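Thiol peroxidase (PDB 2YZH) probably reduces hydrogen peroxide and organic hydroperoxides with electrons supplied by thioredoxin, so protecting the cell against oxidative stress. Local coordinates at residues A27-V32 against E39-G44; D47-I52 against V136-K141; V145-L150 against Y160-N165. All blocks are in the same frame, centred on the assembly; numbering follows the deposited sequence.

All three contacts reach one mixed sheet, yet they sample different depths of it. Contact 2 is the most buried: strands 49-54 and 135-139 are neighbours in the thioredoxin-fold core, with mostly apolar side chains on both faces, Q50 and F137 among them. Contact 1 is the hairpin 30-34/39-42 at one edge of the sheet, partly exposed and close to the second subunit; backbone bonds dominate it, with charged groups at its margins. Contact 3 leaves the sheet plane, setting the opposite edge strand, 145-150, against the C-terminal helix through a few polar groups and one valine. Contacts 1 and 2 meet at G43 and Q50, whereas contacts 2 and 3 are joined by pairing between strands 135-139 and 145-150.

Contact 1: A27-V32 against E39-G44; sequences APEAVV and EKIVGG
V31 and I41 run alongside each other on one face of the strand pair, and their methyls V31 CG2 and I41 CD1 press together at 3.4 Å, tighter than ordinary van der Waals contact. In I41, CG1 stands beside the backbone N (chi1 -56°), and a second bend (chi2 -54°) folds CD1 back toward V31. On the other face A30 CB meets V42 CG2 at 3.6 Å, while V32 CG2 comes across V42 CG1 at 4.1 Å. Between the two layers the backbones pair as an antiparallel beta hairpin: A30 N donates to V42 O at 2.8 Å and V42 N returns a bond to A30 O, and V32 and K40 form the next hydrogen-bonded pair. Within the chain, strand 39-42 is an outermost strand of the mixed sheet of the thioredoxin fold, and strand 30-34 pairs on its other side with 106-109. Where the pairing ends, G44 N still reaches A27 O at 2.9 Å, but from above the carbonyl plane (44° out of it). E29 drapes its chain beside G43 and G44, just past the end of strand 39-42: CG packs on G44 CA, and a water donates both to E29 OE2 and to G43 O (2.9 Å). Farther out, E39 OE1 rests against V31 CG1 while its OE2 pairs with R112, and K40 NZ bonds T83. E29 OE2 lies close to the E29 OE2 of the second subunit, a meeting of like charges.

Contact 2: D47-I52 against V136-K141; sequences DVVQVI and VFIIDK
I52, I139 and K141 give up the most surface where strand 49-54 meets strand 135-139, two antiparallel neighbours in the central sheet of the thioredoxin fold. The pairing illustrates how two hydrogen-bonded residue pairs can set the register of two strands: Q50 with I139 and I52 with F137 exchange bonds in both directions, the shortest running from I139 N to Q50 O at 2.7 Å. Between them V51 faces I138 across a non-hydrogen-bonded pair, and this face is covered by helix 160-170, whose V167 touches V51.

I139 sits on the reverse face with Q50 and I52. I139 CB lies 3.9 Å from Q50 CB, and the two side chains slant past each other; I139 CG1, anti to the carbonyl carbon (chi1 -47°), is turned toward I52 CD1, 4.3 Å away. Beyond I139 lies A27 of the neighbouring hairpin, while I52 is covered by M116 and Y119. The amide of Q50 is committed in two directions: OE1 accepts from G43 N, and Q50 NE2 donates to a water at 2.9 Å, which also lies within bonding distance of V48 O and D140 O, although these compete with other acceptors for its protons.

K141 belongs to the solvent side of the contact. Its extended chain runs alongside D47, with K141 CG 3.8 Å from V48 N, and K141 NZ makes a long salt bridge of 3.7 Å to D47 OD2. At the inner end, V136 is about 11 Å, side chain to side chain, from C63, the predicted peroxidatic cysteine. There F137 presents a ring edge to the backbone, F137 CD2 lying 3.8 Å from I52 O.

Contact 3: V145-L150 against Y160-N165; sequences VAYVQL and YDEVVN
Y147 sends its ring from the strand to E162 of the helix, where it meets the carboxylate almost squarely, the ring and carboxylate planes 86° apart. The carboxylate sits at the ring edge, and Y147 OH donates to E162 OE2 across 2.5 Å, meeting it on the anti side and 32° out of the carboxylate plane. E162 holds its chain extended, with CG anti to the backbone N (chi1 -175°), which carries the acid from the helix to the strand. Y147 OH also accepts from Q149 NE2 at 2.9 Å, so the hydroxyl stands between amide and carboxylate, accepting from one and donating to the other. Here the C-terminal helix 160-170 of the thioredoxin fold lies antiparallel over edge strand 145-150, the axes of the two segments 10.1 Å apart. Within that strand A146 and Y147 form a classic beta bulge opposite I138. V163 supplies the apolar part: V163 CG2 lies 3.7 Å from Q149 NE2 and 4.1 Å from Y147 CE2. V136 of strand 135-139 and F70 of helix 61-73 touch V163, and Q149 OE1 is held by N159 N.

Contact 1: A27-V32 against E39-G44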
loop_
_atom_site.group_PDB
_atom_site.type_symbol
_atom_site.label_atom_id
_atom_site.label_comp_id
_atom_site.label_asym_id
_atom_site.label_seq_id
_atom_site.Cartn_x
_atom_site.Cartn_y
_atom_site.Cartn_z
ATOM N N ALA D 27 7.248 11.911 17.355
ATOM C CA ALA D 27 6.989 10.497 17.095
ATOM C C ALA D 27 5.724 10.365 16.257
ATOM O O ALA D 27 4.644 10.763 16.693
ATOM C CB ALA D 27 6.818 9.742 18.412
ATOM N N PRO D 28 5.837 9.801 15.042
ATOM C CA PRO D 28 4.664 9.640 14.176
ATOM C C PRO D 28 3.619 8.735 14.813
ATOM O O PRO D 28 3.958 7.846 15.595
ATOM C CB PRO D 28 5.251 9.012 12.905
ATOM C CG PRO D 28 6.673 9.520 12.893
ATOM C CD PRO D 28 7.062 9.362 14.353
ATOM N N GLU D 29 2.347 8.968 14.501
ATOM C CA GLU D 29 1.300 8.108 15.032
ATOM C C GLU D 29 1.148 6.917 14.102
ATOM O O GLU D 29 1.254 7.045 12.880
ATOM C CB GLU D 29 -0.037 8.849 15.144
ATOM C CG GLU D 29 -0.029 9.932 16.207
ATOM C CD GLU D 29 -1.409 10.466 16.529
ATOM O OE1 GLU D 29 -2.335 10.278 15.716
ATOM O OE2 GLU D 29 -1.557 11.089 17.600
ATOM N N ALA D 30 0.920 5.753 14.690
ATOM C CA ALA D 30 0.738 4.536 13.924
ATOM C C ALA D 30 -0.555 3.891 14.395
ATOM O O ALA D 30 -0.736 3.646 15.587
ATOM C CB ALA D 30 1.912 3.589 14.145
ATOM N N VAL D 31 -1.455 3.637 13.453
ATOM C CA VAL D 31 -2.733 3.015 13.762
ATOM C C VAL D 31 -2.552 1.516 13.585
ATOM O O VAL D 31 -2.489 1.018 12.458
ATOM C CB VAL D 31 -3.831 3.517 12.812
ATOM C CG1 VAL D 31 -5.158 2.857 13.166
ATOM C CG2 VAL D 31 -3.939 5.036 12.911
ATOM N N VAL D 32 -2.454 0.807 14.707
ATOM C CA VAL D 32 -2.242 -0.632 14.689
ATOM C C VAL D 32 -3.460 -1.406 15.201
ATOM O O VAL D 32 -4.371 -0.832 15.808
ATOM C CB VAL D 32 -0.973 -0.997 15.513
ATOM C CG1 VAL D 32 0.270 -0.446 14.815
ATOM C CG2 VAL D 32 -1.071 -0.414 16.923
ATOM N N GLU D 39 -8.512 -1.164 17.111
ATOM C CA GLU D 39 -7.374 -0.360 16.689
ATOM C C GLU D 39 -6.837 0.475 17.838
ATOM O O GLU D 39 -7.595 1.013 18.650
ATOM C CB GLU D 39 -7.753 0.546 15.514
ATOM C CG GLU D 39 -8.215 -0.222 14.287
ATOM C CD GLU D 39 -8.323 0.647 13.050
ATOM O OE1 GLU D 39 -8.604 1.859 13.193
ATOM O OE2 GLU D 39 -8.138 0.116 11.935
ATOM N N LYS D 40 -5.516 0.563 17.909
ATOM C CA LYS D 40 -4.848 1.328 18.948
ATOM C C LYS D 40 -3.899 2.288 18.255
ATOM O O LYS D 40 -3.365 1.973 17.192
ATOM C CB LYS D 40 -4.047 0.393 19.860
ATOM C CG LYS D 40 -3.156 1.110 20.864
ATOM C CD LYS D 40 -2.324 0.130 21.685
ATOM C CE LYS D 40 -1.426 0.871 22.668
ATOM N NZ LYS D 40 -0.521 -0.048 23.405
ATOM N N ILE D 41 -3.704 3.457 18.851
ATOM C CA ILE D 41 -2.787 4.439 18.294
ATOM C C ILE D 41 -1.522 4.459 19.143
ATOM O O ILE D 41 -1.598 4.626 20.357
ATOM C CB ILE D 41 -3.378 5.865 18.330
ATOM C CG1 ILE D 41 -4.728 5.903 17.605
ATOM C CG2 ILE D 41 -2.371 6.850 17.739
ATOM C CD1 ILE D 41 -4.690 5.365 16.200
ATOM N N VAL D 42 -0.365 4.268 18.515
ATOM C CA VAL D 42 0.899 4.337 19.239
ATOM C C VAL D 42 1.630 5.538 18.651
ATOM O O VAL D 42 1.411 5.890 17.490
ATOM C CB VAL D 42 1.756 3.062 19.073
ATOM C CG1 VAL D 42 1.005 1.861 19.631
ATOM C CG2 VAL D 42 2.121 2.848 17.622
ATOM N N GLY D 43 2.476 6.177 19.449
ATOM C CA GLY D 43 3.186 7.347 18.966
ATOM C C GLY D 43 2.435 8.611 19.345
ATOM O O GLY D 43 1.460 8.555 20.098
ATOM N N GLY D 44 2.874 9.750 18.820
ATOM C CA GLY D 44 2.223 11.004 19.158
ATOM C C GLY D 44 2.451 11.291 20.630
ATOM O O GLY D 44 3.178 10.560 21.301
HETATM O O HOH W 1 -1.177 9.652 20.476
#

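Contact 2: D47-I52 against V136-K141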
loop_
_atom_site.group_PDB
_atom_site.type_symbol
_atom_site.label_atom_id
_atom_site.label_comp_id
_atom_site.label_asym_id
_atom_site.label_seq_id
_atom_site.Cartn_x
_atom_site.Cartn_y
_atom_site.Cartn_z
ATOM N N ASP D 47 -0.032 11.168 27.828
ATOM C CA ASP D 47 0.377 11.482 29.197
ATOM C C ASP D 47 1.033 10.252 29.821
ATOM O O ASP D 47 0.739 9.889 30.962
ATOM C CB ASP D 47 -0.842 11.907 30.029
ATOM C CG ASP D 47 -0.470 12.372 31.434
ATOM O OD1 ASP D 47 -1.388 12.513 32.270
ATOM O OD2 ASP D 47 0.731 12.602 31.704
ATOM N N VAL D 48 1.924 9.615 29.065
ATOM C CA VAL D 48 2.617 8.415 29.521
ATOM C C VAL D 48 3.822 8.129 28.622
ATOM O O VAL D 48 3.824 8.498 27.446
ATOM C CB VAL D 48 1.666 7.190 29.487
ATOM C CG1 VAL D 48 1.298 6.856 28.049
ATOM C CG2 VAL D 48 2.315 5.996 30.171
ATOM N N VAL D 49 4.845 7.479 29.171
ATOM C CA VAL D 49 6.026 7.148 28.380
ATOM C C VAL D 49 5.701 5.935 27.517
ATOM O O VAL D 49 5.203 4.927 28.013
ATOM C CB VAL D 49 7.249 6.837 29.277
ATOM C CG1 VAL D 49 8.380 6.260 28.440
ATOM C CG2 VAL D 49 7.723 8.113 29.958
ATOM N N GLN D 50 5.980 6.033 26.224
ATOM C CA GLN D 50 5.683 4.939 25.316
ATOM C C GLN D 50 6.928 4.208 24.853
ATOM O O GLN D 50 7.946 4.824 24.551
ATOM C CB GLN D 50 4.954 5.457 24.075
ATOM C CG GLN D 50 3.718 6.276 24.335
ATOM C CD GLN D 50 3.087 6.748 23.038
ATOM O OE1 GLN D 50 2.662 5.935 22.219
ATOM N NE2 GLN D 50 3.035 8.060 22.841
ATOM N N VAL D 51 6.833 2.888 24.796
ATOM C CA VAL D 51 7.928 2.056 24.329
ATOM C C VAL D 51 7.376 1.241 23.167
ATOM O O VAL D 51 6.486 0.414 23.348
ATOM C CB VAL D 51 8.434 1.095 25.426
ATOM C CG1 VAL D 51 9.573 0.231 24.880
ATOM C CG2 VAL D 51 8.905 1.892 26.634
ATOM N N ILE D 52 7.897 1.498 21.973
ATOM C CA ILE D 52 7.462 0.805 20.771
ATOM C C ILE D 52 8.592 -0.111 20.325
ATOM O O ILE D 52 9.686 0.346 20.003
ATOM C CB ILE D 52 7.130 1.815 19.659
ATOM C CG1 ILE D 52 6.034 2.767 20.148
ATOM C CG2 ILE D 52 6.689 1.088 18.399
ATOM C CD1 ILE D 52 5.740 3.910 19.195
ATOM N N VAL D 136 13.810 -0.426 18.711
ATOM C CA VAL D 136 13.136 0.020 19.918
ATOM C C VAL D 136 13.115 1.533 19.948
ATOM O O VAL D 136 14.125 2.183 19.688
ATOM C CB VAL D 136 13.840 -0.476 21.194
ATOM C CG1 VAL D 136 13.099 0.054 22.427
ATOM C CG2 VAL D 136 13.867 -1.989 21.214
ATOM N N PHE D 137 11.948 2.088 20.257
ATOM C CA PHE D 137 11.773 3.527 20.341
ATOM C C PHE D 137 11.146 3.822 21.685
ATOM O O PHE D 137 10.321 3.054 22.164
ATOM C CB PHE D 137 10.811 4.024 19.255
ATOM C CG PHE D 137 11.284 3.762 17.862
ATOM C CD1 PHE D 137 12.182 4.624 17.248
ATOM C CD2 PHE D 137 10.865 2.624 17.179
ATOM C CE1 PHE D 137 12.668 4.355 15.968
ATOM C CE2 PHE D 137 11.345 2.346 15.905
ATOM C CZ PHE D 137 12.249 3.216 15.300
ATOM N N ILE D 138 11.553 4.923 22.298
ATOM C CA ILE D 138 10.953 5.336 23.555
ATOM C C ILE D 138 10.493 6.758 23.300
ATOM O O ILE D 138 11.282 7.610 22.889
ATOM C CB ILE D 138 11.947 5.297 24.725
ATOM C CG1 ILE D 138 12.444 3.864 24.931
ATOM C CG2 ILE D 138 11.257 5.772 25.996
ATOM C CD1 ILE D 138 13.481 3.731 26.035
ATOM N N ILE D 139 9.205 6.995 23.512
ATOM C CA ILE D 139 8.607 8.302 23.282
ATOM C C ILE D 139 8.273 8.961 24.614
ATOM O O ILE D 139 7.673 8.326 25.483
ATOM C CB ILE D 139 7.303 8.156 22.458
ATOM C CG1 ILE D 139 7.545 7.232 21.255
ATOM C CG2 ILE D 139 6.800 9.520 22.022
ATOM C CD1 ILE D 139 8.735 7.610 20.385
ATOM N N ASP D 140 8.655 10.225 24.781
ATOM C CA ASP D 140 8.360 10.926 26.030
ATOM C C ASP D 140 6.935 11.467 26.031
ATOM O O ASP D 140 6.226 11.383 25.023
ATOM C CB ASP D 140 9.362 12.064 26.283
ATOM C CG ASP D 140 9.340 13.134 25.199
ATOM O OD1 ASP D 140 8.268 13.388 24.609
ATOM O OD2 ASP D 140 10.404 13.743 24.956
ATOM N N LYS D 141 6.510 12.013 27.167
ATOM C CA LYS D 141 5.163 12.552 27.289
ATOM C C LYS D 141 4.875 13.694 26.324
ATOM O O LYS D 141 3.714 14.021 26.080
ATOM C CB LYS D 141 4.908 13.037 28.719
ATOM C CG LYS D 141 4.815 11.942 29.760
ATOM C CD LYS D 141 4.462 12.544 31.115
ATOM C CE LYS D 141 4.237 11.478 32.167
ATOM N NZ LYS D 141 3.929 12.096 33.489
HETATM O O HOH W 2 3.910 9.751 24.966
#

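Contact 3: V145-L150 against Y160-N165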
loop_
_atom_site.group_PDB
_atom_site.type_symbol
_atom_site.label_atom_id
_atom_site.label_comp_id
_atom_site.label_asym_id
_atom_site.label_seq_id
_atom_site.Cartn_x
_atom_site.Cartn_y
_atom_site.Cartn_z
ATOM N N VAL D 145 10.613 11.604 20.187
ATOM C CA VAL D 145 11.430 10.406 20.269
ATOM C C VAL D 145 12.548 10.746 21.254
ATOM O O VAL D 145 13.344 11.647 21.010
ATOM C CB VAL D 145 12.046 10.050 18.901
ATOM C CG1 VAL D 145 12.923 8.818 19.035
ATOM C CG2 VAL D 145 10.939 9.820 17.878
ATOM N N ALA D 146 12.605 10.023 22.363
ATOM C CA ALA D 146 13.610 10.284 23.383
ATOM C C ALA D 146 14.751 9.283 23.345
ATOM O O ALA D 146 15.793 9.501 23.962
ATOM C CB ALA D 146 12.954 10.272 24.760
ATOM N N TYR D 147 14.555 8.192 22.611
ATOM C CA TYR D 147 15.558 7.140 22.518
ATOM C C TYR D 147 15.301 6.249 21.311
ATOM O O TYR D 147 14.152 6.031 20.925
ATOM C CB TYR D 147 15.507 6.290 23.792
ATOM C CG TYR D 147 16.308 5.008 23.744
ATOM C CD1 TYR D 147 17.641 4.976 24.157
ATOM C CD2 TYR D 147 15.726 3.820 23.302
ATOM C CE1 TYR D 147 18.372 3.788 24.135
ATOM C CE2 TYR D 147 16.446 2.633 23.272
ATOM C CZ TYR D 147 17.769 2.624 23.692
ATOM O OH TYR D 147 18.475 1.444 23.673
ATOM N N VAL D 148 16.374 5.731 20.719
ATOM C CA VAL D 148 16.254 4.833 19.576
ATOM C C VAL D 148 17.340 3.767 19.599
ATOM O O VAL D 148 18.481 4.030 19.992
ATOM C CB VAL D 148 16.377 5.578 18.215
ATOM C CG1 VAL D 148 15.303 6.645 18.092
ATOM C CG2 VAL D 148 17.759 6.192 18.081
ATOM N N GLN D 149 16.972 2.556 19.202
ATOM C CA GLN D 149 17.923 1.466 19.105
ATOM C C GLN D 149 17.551 0.604 17.910
ATOM O O GLN D 149 16.468 0.024 17.861
ATOM C CB GLN D 149 17.953 0.591 20.364
ATOM C CG GLN D 149 18.882 -0.616 20.175
ATOM C CD GLN D 149 18.871 -1.607 21.329
ATOM O OE1 GLN D 149 19.273 -2.758 21.161
ATOM N NE2 GLN D 149 18.424 -1.167 22.501
ATOM N N LEU D 150 18.444 0.552 16.932
ATOM C CA LEU D 150 18.223 -0.267 15.756
ATOM C C LEU D 150 19.228 -1.401 15.852
ATOM O O LEU D 150 20.432 -1.164 15.759
ATOM C CB LEU D 150 18.477 0.529 14.474
ATOM C CG LEU D 150 18.376 -0.300 13.189
ATOM C CD1 LEU D 150 16.936 -0.783 13.009
ATOM C CD2 LEU D 150 18.801 0.533 11.993
ATOM N N TYR D 160 18.598 -5.182 25.995
ATOM C CA TYR D 160 17.456 -4.987 26.882
ATOM C C TYR D 160 17.674 -3.982 28.014
ATOM O O TYR D 160 16.877 -3.064 28.198
ATOM C CB TYR D 160 17.042 -6.337 27.464
ATOM C CG TYR D 160 16.681 -7.366 26.416
ATOM C CD1 TYR D 160 15.407 -7.393 25.839
ATOM C CD2 TYR D 160 17.612 -8.317 25.999
ATOM C CE1 TYR D 160 15.071 -8.347 24.876
ATOM C CE2 TYR D 160 17.287 -9.273 25.035
ATOM C CZ TYR D 160 16.014 -9.283 24.481
ATOM O OH TYR D 160 15.684 -10.244 23.555
ATOM N N ASP D 161 18.752 -4.157 28.772
ATOM C CA ASP D 161 19.049 -3.275 29.896
ATOM C C ASP D 161 19.048 -1.797 29.531
ATOM O O ASP D 161 18.509 -0.972 30.268
ATOM C CB ASP D 161 20.405 -3.640 30.508
ATOM C CG ASP D 161 20.445 -5.063 31.021
ATOM O OD1 ASP D 161 19.543 -5.435 31.805
ATOM O OD2 ASP D 161 21.377 -5.807 30.641
ATOM N N GLU D 162 19.656 -1.467 28.397
ATOM C CA GLU D 162 19.735 -0.083 27.945
ATOM C C GLU D 162 18.348 0.548 27.858
ATOM O O GLU D 162 18.149 1.697 28.249
ATOM C CB GLU D 162 20.430 -0.018 26.580
ATOM C CG GLU D 162 20.678 1.391 26.071
ATOM C CD GLU D 162 21.489 1.412 24.789
ATOM O OE1 GLU D 162 22.650 0.943 24.808
ATOM O OE2 GLU D 162 20.969 1.894 23.762
ATOM N N VAL D 163 17.390 -0.212 27.345
ATOM C CA VAL D 163 16.024 0.273 27.217
ATOM C C VAL D 163 15.429 0.517 28.605
ATOM O O VAL D 163 14.960 1.616 28.909
ATOM C CB VAL D 163 15.149 -0.750 26.458
ATOM C CG1 VAL D 163 13.727 -0.253 26.375
ATOM C CG2 VAL D 163 15.713 -0.986 25.059
ATOM N N VAL D 164 15.462 -0.514 29.444
ATOM C CA VAL D 164 14.923 -0.432 30.799
ATOM C C VAL D 164 15.442 0.783 31.566
ATOM O O VAL D 164 14.665 1.518 32.170
ATOM C CB VAL D 164 15.262 -1.702 31.608
ATOM C CG1 VAL D 164 14.731 -1.573 33.031
ATOM C CG2 VAL D 164 14.664 -2.921 30.929
ATOM N N ASN D 165 16.753 0.994 31.540
ATOM C CA ASN D 165 17.343 2.123 32.249
ATOM C C ASN D 165 16.827 3.462 31.734
ATOM O O ASN D 165 16.565 4.374 32.517
ATOM C CB ASN D 165 18.868 2.086 32.141
ATOM C CG ASN D 165 19.457 0.796 32.680
ATOM O OD1 ASN D 165 19.031 0.296 33.722
ATOM N ND2 ASN D 165 20.446 0.256 31.976
#